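Local coordinates for protein beta-ketoacyl synthase (Pseudomonas aeruginosa, PDB 4CW4) that condenses acetyl-CoA with malonyl-ACP to give beta-acetoacetyl-ACP, the primer that initiates bacterial fatty acid biosynthesis, at residues 7-12 with 556-561; 48-53 with 83-88. One frame throughout, in Å; residues are numbered along the deposited sequence.

Contact 1: 7-12 with 556-561; sequences SRLPVI and EKMLRK
Leu9 and Leu559 meet methyl to methyl, CD2 of Leu9 lying 4.0 Å from CD1 of Leu559, with the two side chains crossing at a slant. The CA-to-CA separation of Leu9 and Leu559, 8.7 Å, shows that the backbones stand well apart and that branched ends bridge the gap. On the Leu9 side the reach comes from a chi1 of 179°, which sets CG opposite the backbone N and carries both methyls out toward the helix. Leu559 starts from a CB that does not face the partner, and its chi1 of -95° is off the staggered values; its CD1 still reaches across and touches two residues there: Val11 CG1 comes to 4.3 Å of the same Leu559 CD1. The early part of strand 10-19 and the residues leading into it pack here against helix 552-563; the strand pairs antiparallel with strands 366-374 and 387-394 in the thiolase-like core. Asp375 and Ala378 of helix 375-381 and Phe568 of helix 565-590 border the same apolar patch. From the preceding helical position Met558 extends its thioether, and the terminal CE comes within 4.2 Å of Leu9 CD2. Met637 of the second subunit packs on Met558 as well.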
ATOM      1  N   SER A   7     -27.620   2.995 -11.068  1.00 51.69           N
ATOM      2  CA  SER A   7     -26.696   3.320  -9.977  1.00 34.24           C
ATOM      3  C   SER A   7     -26.435   4.816  -9.756  1.00 22.79           C
ATOM      4  O   SER A   7     -26.602   5.650 -10.644  1.00 19.78           O
ATOM      5  CB  SER A   7     -25.342   2.633 -10.212  1.00 31.44           C
ATOM      6  OG  SER A   7     -25.476   1.223 -10.159  1.00 30.33           O
ATOM      7  N   ARG A   8     -26.001   5.135  -8.546  1.00 17.30           N
ATOM      8  CA  ARG A   8     -25.525   6.460  -8.213  1.00 14.40           C
ATOM      9  C   ARG A   8     -24.327   6.835  -9.062  1.00 12.88           C
ATOM     10  O   ARG A   8     -23.435   6.020  -9.285  1.00 13.34           O
ATOM     11  CB  ARG A   8     -25.153   6.514  -6.725  1.00 14.75           C
ATOM     12  CG  ARG A   8     -26.386   6.552  -5.826  1.00 15.99           C
ATOM     13  CD  ARG A   8     -26.045   6.425  -4.367  1.00 16.01           C
ATOM     14  NE  ARG A   8     -27.233   6.407  -3.513  1.00 16.09           N
ATOM     15  CZ  ARG A   8     -27.243   6.003  -2.247  1.00 18.03           C
ATOM     16  NH1 ARG A   8     -26.143   5.510  -1.688  1.00 17.31           N
ATOM     17  NH2 ARG A   8     -28.361   6.062  -1.547  1.00 19.55           N
ATOM     18  N   LEU A   9     -24.313   8.087  -9.508  1.00 11.33           N
ATOM     19  CA  LEU A   9     -23.219   8.661 -10.309  1.00 11.57           C
ATOM     20  C   LEU A   9     -22.232   9.397  -9.413  1.00 11.70           C
ATOM     21  O   LEU A   9     -22.639  10.263  -8.666  1.00 11.73           O
ATOM     22  CB  LEU A   9     -23.770   9.668 -11.329  1.00 11.86           C
ATOM     23  CG  LEU A   9     -22.748  10.373 -12.232  1.00 12.79           C
ATOM     24  CD1 LEU A   9     -22.111   9.398 -13.207  1.00 13.09           C
ATOM     25  CD2 LEU A   9     -23.371  11.541 -12.998  1.00 12.37           C
ATOM     26  N   PRO A  10     -20.936   9.049  -9.479  1.00 10.99           N
ATOM     27  CA  PRO A  10     -19.964   9.807  -8.684  1.00 10.25           C
ATOM     28  C   PRO A  10     -19.672  11.188  -9.278  1.00  9.94           C
ATOM     29  O   PRO A  10     -19.165  11.300 -10.410  1.00 11.45           O
ATOM     30  CB  PRO A  10     -18.700   8.927  -8.755  1.00 11.34           C
ATOM     31  CG  PRO A  10     -19.200   7.556  -9.122  1.00 10.88           C
ATOM     32  CD  PRO A  10     -20.312   7.853 -10.071  1.00 11.54           C
ATOM     33  N   VAL A  11     -19.983  12.234  -8.524  1.00  9.47           N
ATOM     34  CA  VAL A  11     -19.700  13.587  -8.988  1.00 10.96           C
ATOM     35  C   VAL A  11     -18.617  14.210  -8.115  1.00  9.43           C
ATOM     36  O   VAL A  11     -18.547  13.950  -6.913  1.00 10.10           O
ATOM     37  CB  VAL A  11     -20.958  14.472  -9.059  1.00 12.76           C
ATOM     38  CG1 VAL A  11     -21.936  13.905 -10.061  1.00 14.20           C
ATOM     39  CG2 VAL A  11     -21.627  14.642  -7.730  1.00 13.68           C
ATOM     40  N   ILE A  12     -17.761  15.013  -8.751  1.00  9.74           N
ATOM     41  CA  ILE A  12     -16.673  15.697  -8.079  1.00 10.23           C
ATOM     42  C   ILE A  12     -17.197  17.019  -7.533  1.00 10.65           C
ATOM     43  O   ILE A  12     -17.537  17.910  -8.311  1.00 10.30           O
ATOM     44  CB  ILE A  12     -15.484  15.961  -9.029  1.00 10.72           C
ATOM     45  CG1 ILE A  12     -14.974  14.663  -9.663  1.00 11.25           C
ATOM     46  CG2 ILE A  12     -14.370  16.705  -8.269  1.00  9.68           C
ATOM     47  CD1 ILE A  12     -14.038  14.891 -10.824  1.00 11.82           C
ATOM     48  N   GLU A 556     -24.264  17.637 -15.488  1.00 14.26           N
ATOM     49  CA  GLU A 556     -25.498  18.361 -15.238  1.00 15.60           C
ATOM     50  C   GLU A 556     -26.642  17.876 -16.110  1.00 16.19           C
ATOM     51  O   GLU A 556     -27.759  17.740 -15.630  1.00 16.98           O
ATOM     52  CB  GLU A 556     -25.285  19.858 -15.424  1.00 16.31           C
ATOM     53  CG  GLU A 556     -24.522  20.466 -14.247  1.00 18.12           C
ATOM     54  CD  GLU A 556     -24.417  21.966 -14.303  1.00 20.60           C
ATOM     55  OE1 GLU A 556     -24.988  22.595 -15.229  1.00 22.56           O
ATOM     56  OE2 GLU A 556     -23.740  22.519 -13.413  1.00 21.14           O
ATOM     57  N   LYS A 557     -26.377  17.605 -17.381  1.00 16.24           N
ATOM     58  CA  LYS A 557     -27.414  17.031 -18.245  1.00 17.42           C
ATOM     59  C   LYS A 557     -27.925  15.718 -17.634  1.00 16.43           C
ATOM     60  O   LYS A 557     -29.118  15.462 -17.589  1.00 17.04           O
ATOM     61  CB  LYS A 557     -26.864  16.719 -19.632  1.00 21.53           C
ATOM     62  CG  LYS A 557     -26.751  17.892 -20.573  1.00 26.57           C
ATOM     63  CD  LYS A 557     -26.244  17.456 -21.959  1.00 30.43           C
ATOM     64  CE  LYS A 557     -27.108  16.346 -22.562  1.00 33.02           C
ATOM     65  NZ  LYS A 557     -26.765  16.043 -23.985  1.00 35.29           N
ATOM     66  N   MET A 558     -27.008  14.887 -17.157  1.00 15.83           N
ATOM     67  CA  MET A 558     -27.371  13.618 -16.567  1.00 15.52           C
ATOM     68  C   MET A 558     -28.214  13.784 -15.301  1.00 16.43           C
ATOM     69  O   MET A 558     -29.216  13.095 -15.144  1.00 16.72           O
ATOM     70  CB  MET A 558     -26.103  12.790 -16.307  1.00 15.90           C
ATOM     71  CG  MET A 558     -25.431  12.345 -17.603  1.00 16.34           C
ATOM     72  SD  MET A 558     -23.797  11.593 -17.400  1.00 17.31           S
ATOM     73  CE  MET A 558     -24.247   9.950 -16.809  1.00 17.77           C
ATOM     74  N   LEU A 559     -27.839  14.698 -14.412  1.00 16.59           N
ATOM     75  CA  LEU A 559     -28.616  14.914 -13.181  1.00 16.35           C
ATOM     76  C   LEU A 559     -29.997  15.484 -13.490  1.00 17.27           C
ATOM     77  O   LEU A 559     -31.000  15.102 -12.851  1.00 17.53           O
ATOM     78  CB  LEU A 559     -27.862  15.828 -12.200  1.00 16.31           C
ATOM     79  CG  LEU A 559     -27.046  15.073 -11.131  1.00 18.98           C
ATOM     80  CD1 LEU A 559     -25.831  14.403 -11.761  1.00 20.06           C
ATOM     81  CD2 LEU A 559     -26.651  15.995  -9.997  1.00 22.02           C
ATOM     82  N   ARG A 560     -30.058  16.386 -14.468  0.51 17.48           N
ATOM     83  CA  ARG A 560     -31.333  16.947 -14.910  0.51 19.27           C
ATOM     84  C   ARG A 560     -32.255  15.852 -15.442  0.51 19.17           C
ATOM     85  O   ARG A 560     -33.449  15.827 -15.137  0.51 19.45           O
ATOM     86  CB  ARG A 560     -31.119  18.017 -15.989  0.51 21.37           C
ATOM     87  CG  ARG A 560     -30.644  19.379 -15.470  0.51 24.12           C
ATOM     88  CD  ARG A 560     -30.291  20.322 -16.625  0.51 25.94           C
ATOM     89  NE  ARG A 560     -29.888  21.661 -16.194  0.51 27.50           N
ATOM     90  CZ  ARG A 560     -30.736  22.639 -15.874  0.51 28.32           C
ATOM     91  NH1 ARG A 560     -32.049  22.433 -15.906  0.51 29.61           N
ATOM     92  NH2 ARG A 560     -30.268  23.824 -15.506  0.51 27.89           N
ATOM     93  N   LYS A 561     -31.701  14.942 -16.236  1.00 18.76           N
ATOM     94  CA  LYS A 561     -32.501  13.872 -16.828  1.00 19.63           C
ATOM     95  C   LYS A 561     -33.035  12.931 -15.755  1.00 18.92           C
ATOM     96  O   LYS A 561     -34.207  12.564 -15.776  1.00 20.23           O
ATOM     97  CB  LYS A 561     -31.672  13.106 -17.862  1.00 20.82           C
ATOM     98  CG  LYS A 561     -32.387  11.935 -18.528  1.00 24.07           C
ATOM     99  CD  LYS A 561     -33.588  12.380 -19.319  1.00 27.34           C
ATOM    100  CE  LYS A 561     -34.083  11.252 -20.212  1.00 29.65           C
ATOM    101  NZ  LYS A 561     -35.476  11.488 -20.662  1.00 31.53           N
TER

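Contact 2: 48-53 with 83-88; sequences AGLAVM and ERIFAS. With SO4 (sulfate ion), chain B.
Two helices, 40-53 and 74-87, pack together near their C-terminal ends, and Ile85 supplies the side chain that joins them. Its two branches serve different partners. CG2 of Ile85 lies 3.7 Å from CD1 of Leu50, and the CB of Leu50 is also near, 3.9 Å from that same Ile85 CG2, so the methyl rests alongside the leucine chain as the two side chains slant past each other. The longer branch, with CG1 placed opposite the carbonyl carbon (chi1 -67°), runs on to CD1, which meets the CB of Ala51 at 4.1 Å. The small alanine allows a close approach: the CA atoms of Ala51 and Ile85 are 6.8 Å apart. Leu47 and Leu56 also pack on Ile85.

Beside this apolar seam Arg84 turns to a sulfate ion, probably from the crystallisation liquor. Its chain bends at chi3 (-80°) and presents the guanidinium edge-on, with the sulfur in its plane. NH1 of Arg84 donates to sulfate O4 at 2.9 Å and NH2 of Arg84 to sulfate O3 at 3.0 Å, both with N-H...O angles of 163°. Arg80, Tyr81 and Glu67 N also bind the ion, and Arg80 O accepts a bond from Arg84 NH2. Between these two segments the contact is therefore apolar, resting on burial and van der Waals packing of aliphatic groups, while the paired, nearly straight bonds fix the guanidinium's orientation, and the anion probably offsets its charge.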
ATOM      1  N   ALA A  48      -0.717  36.684  -7.596  1.00 12.51           N
ATOM      2  CA  ALA A  48      -0.786  37.246  -6.262  1.00 13.02           C
ATOM      3  C   ALA A  48      -0.848  36.150  -5.201  1.00 12.60           C
ATOM      4  O   ALA A  48      -0.155  36.205  -4.182  1.00 13.25           O
ATOM      5  CB  ALA A  48      -1.982  38.172  -6.142  1.00 13.39           C
ATOM      6  N   GLY A  49      -1.664  35.134  -5.432  1.00 12.85           N
ATOM      7  CA  GLY A  49      -1.754  34.014  -4.505  1.00 12.26           C
ATOM      8  C   GLY A  49      -0.446  33.254  -4.336  1.00 12.92           C
ATOM      9  O   GLY A  49      -0.065  32.902  -3.218  1.00 12.71           O
ATOM     10  N   LEU A  50       0.245  33.024  -5.448  1.00 12.58           N
ATOM     11  CA  LEU A  50       1.571  32.406  -5.406  1.00 11.78           C
ATOM     12  C   LEU A  50       2.547  33.294  -4.647  1.00 12.72           C
ATOM     13  O   LEU A  50       3.321  32.805  -3.837  1.00 14.08           O
ATOM     14  CB  LEU A  50       2.100  32.153  -6.819  1.00 11.88           C
ATOM     15  CG  LEU A  50       1.532  30.898  -7.480  1.00 12.03           C
ATOM     16  CD1 LEU A  50       1.808  30.890  -8.981  1.00 12.49           C
ATOM     17  CD2 LEU A  50       2.117  29.654  -6.825  1.00 11.08           C
ATOM     18  N   ALA A  51       2.522  34.597  -4.924  1.00 13.01           N
ATOM     19  CA  ALA A  51       3.429  35.517  -4.240  1.00 14.32           C
ATOM     20  C   ALA A  51       3.247  35.443  -2.715  1.00 14.52           C
ATOM     21  O   ALA A  51       4.220  35.514  -1.963  1.00 15.06           O
ATOM     22  CB  ALA A  51       3.232  36.947  -4.751  1.00 14.12           C
ATOM     23  N   VAL A  52       2.003  35.322  -2.248  1.00 14.08           N
ATOM     24  CA  VAL A  52       1.750  35.222  -0.815  1.00 14.17           C
ATOM     25  C   VAL A  52       2.258  33.888  -0.285  1.00 14.15           C
ATOM     26  O   VAL A  52       2.931  33.827   0.754  1.00 15.81           O
ATOM     27  CB  VAL A  52       0.250  35.390  -0.496  1.00 15.15           C
ATOM     28  CG1 VAL A  52      -0.044  35.059   0.971  1.00 15.56           C
ATOM     29  CG2 VAL A  52      -0.194  36.807  -0.817  1.00 15.87           C
ATOM     30  N   MET A  53       1.954  32.807  -1.005  0.89 14.62           N
ATOM     31  CA  MET A  53       2.395  31.465  -0.612  0.89 15.52           C
ATOM     32  C   MET A  53       3.909  31.398  -0.471  0.89 15.94           C
ATOM     33  O   MET A  53       4.439  30.709   0.418  0.89 17.47           O
ATOM     34  CB  MET A  53       1.999  30.415  -1.662  0.89 17.21           C
ATOM     35  CG  MET A  53       0.568  29.946  -1.583  0.89 18.12           C
ATOM     36  SD  MET A  53       0.082  28.959  -3.011  0.89 18.04           S
ATOM     37  CE  MET A  53       1.035  27.463  -2.735  0.89 17.06           C
ATOM     38  N   GLU A  83       8.675  37.078 -12.904  1.00 15.94           N
ATOM     39  CA  GLU A  83       9.886  36.355 -13.250  1.00 18.21           C
ATOM     40  C   GLU A  83      10.340  35.447 -12.092  1.00 16.68           C
ATOM     41  O   GLU A  83      10.672  34.286 -12.296  1.00 16.24           O
ATOM     42  CB  GLU A  83      10.993  37.343 -13.644  1.00 21.62           C
ATOM     43  CG  GLU A  83      12.285  36.674 -14.093  1.00 26.93           C
ATOM     44  CD  GLU A  83      13.419  37.644 -14.423  1.00 31.66           C
ATOM     45  OE1 GLU A  83      13.218  38.882 -14.432  1.00 33.71           O
ATOM     46  OE2 GLU A  83      14.536  37.148 -14.673  1.00 33.22           O
ATOM     47  N   ARG A  84      10.369  35.971 -10.872  1.00 16.54           N
ATOM     48  CA  ARG A  84      10.745  35.153  -9.707  1.00 16.26           C
ATOM     49  C   ARG A  84       9.767  34.017  -9.431  1.00 15.50           C
ATOM     50  O   ARG A  84      10.178  32.909  -9.104  1.00 16.03           O
ATOM     51  CB  ARG A  84      10.860  36.025  -8.456  1.00 18.24           C
ATOM     52  CG  ARG A  84      12.188  36.776  -8.347  1.00 19.75           C
ATOM     53  CD  ARG A  84      12.188  37.732  -7.184  1.00 21.81           C
ATOM     54  NE  ARG A  84      11.498  38.968  -7.523  1.00 23.66           N
ATOM     55  CZ  ARG A  84      11.392  40.011  -6.701  1.00 25.92           C
ATOM     56  NH1 ARG A  84      11.920  39.951  -5.482  1.00 27.04           N
ATOM     57  NH2 ARG A  84      10.763  41.114  -7.097  1.00 26.37           N
ATOM     58  N   ILE A  85       8.474  34.313  -9.532  1.00 13.68           N
ATOM     59  CA  ILE A  85       7.447  33.305  -9.299  1.00 12.50           C
ATOM     60  C   ILE A  85       7.622  32.176 -10.301  1.00 12.51           C
ATOM     61  O   ILE A  85       7.623  30.999  -9.928  1.00 13.22           O
ATOM     62  CB  ILE A  85       6.037  33.908  -9.401  1.00 13.78           C
ATOM     63  CG1 ILE A  85       5.805  34.896  -8.248  1.00 14.85           C
ATOM     64  CG2 ILE A  85       4.986  32.802  -9.382  1.00 13.63           C
ATOM     65  CD1 ILE A  85       4.620  35.873  -8.451  1.00 15.42           C
ATOM     66  N   PHE A  86       7.838  32.521 -11.566  1.00 12.78           N
ATOM     67  CA  PHE A  86       7.960  31.502 -12.595  1.00 12.51           C
ATOM     68  C   PHE A  86       9.192  30.645 -12.385  1.00 14.42           C
ATOM     69  O   PHE A  86       9.139  29.429 -12.562  1.00 14.18           O
ATOM     70  CB  PHE A  86       8.010  32.122 -13.989  1.00 12.86           C
ATOM     71  CG  PHE A  86       6.724  32.828 -14.416  1.00 15.07           C
ATOM     72  CD1 PHE A  86       5.505  32.504 -13.870  1.00 15.13           C
ATOM     73  CD2 PHE A  86       6.769  33.808 -15.376  1.00 15.98           C
ATOM     74  CE1 PHE A  86       4.352  33.142 -14.269  1.00 15.81           C
ATOM     75  CE2 PHE A  86       5.627  34.464 -15.786  1.00 16.92           C
ATOM     76  CZ  PHE A  86       4.418  34.138 -15.231  1.00 15.63           C
ATOM     77  N   ALA A  87      10.289  31.277 -11.985  1.00 13.80           N
ATOM     78  CA  ALA A  87      11.539  30.570 -11.781  1.00 14.96           C
ATOM     79  C   ALA A  87      11.516  29.657 -10.551  1.00 14.17           C
ATOM     80  O   ALA A  87      12.325  28.737 -10.454  1.00 15.48           O
ATOM     81  CB  ALA A  87      12.709  31.563 -11.685  1.00 16.22           C
ATOM     82  N   SER A  88      10.614  29.935  -9.616  1.00 13.02           N
ATOM     83  CA  SER A  88      10.534  29.226  -8.336  1.00 12.50           C
ATOM     84  C   SER A  88       9.287  28.328  -8.215  1.00 11.02           C
ATOM     85  O   SER A  88       8.873  27.950  -7.112  1.00 11.14           O
ATOM     86  CB  SER A  88      10.558  30.217  -7.186  1.00 14.78           C
ATOM     87  OG  SER A  88      11.820  30.848  -7.097  1.00 18.06           O
TER
HETATM   88  S   SO4 B1635      10.910  43.009  -3.431  1.00 49.36           S
HETATM   89  O1  SO4 B1635      11.676  44.226  -3.161  1.00 49.34           O
HETATM   90  O2  SO4 B1635       9.806  42.913  -2.477  1.00 49.28           O
HETATM   91  O3  SO4 B1635      10.383  43.059  -4.796  1.00 49.04           O
HETATM   92  O4  SO4 B1635      11.783  41.847  -3.269  1.00 49.28           O

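Overall arrangement
From the N terminus, the chain enters contact 1 at residues 7-12, which lead into strand 10-19, and passes into helix 40-53. Contact 2 then closes a short loop: 29 residues, including strands 58-60 and 63-65, separate segments 48-53 and 83-88. The remaining chain carries Cys286, His439 and His477, the probable active-site residues, before helix 552-563 returns to the N-terminal strand, so contact 1 closes a loop of 543 residues with contact 2 nested inside it. Their centres lie 38 Å apart and their nearest atoms about 20 Å apart. Contact 1 ties the N-terminal strand region to the late helix 552-563, beside the second subunit; contact 2 joins neighbouring N-terminal helices within one chain.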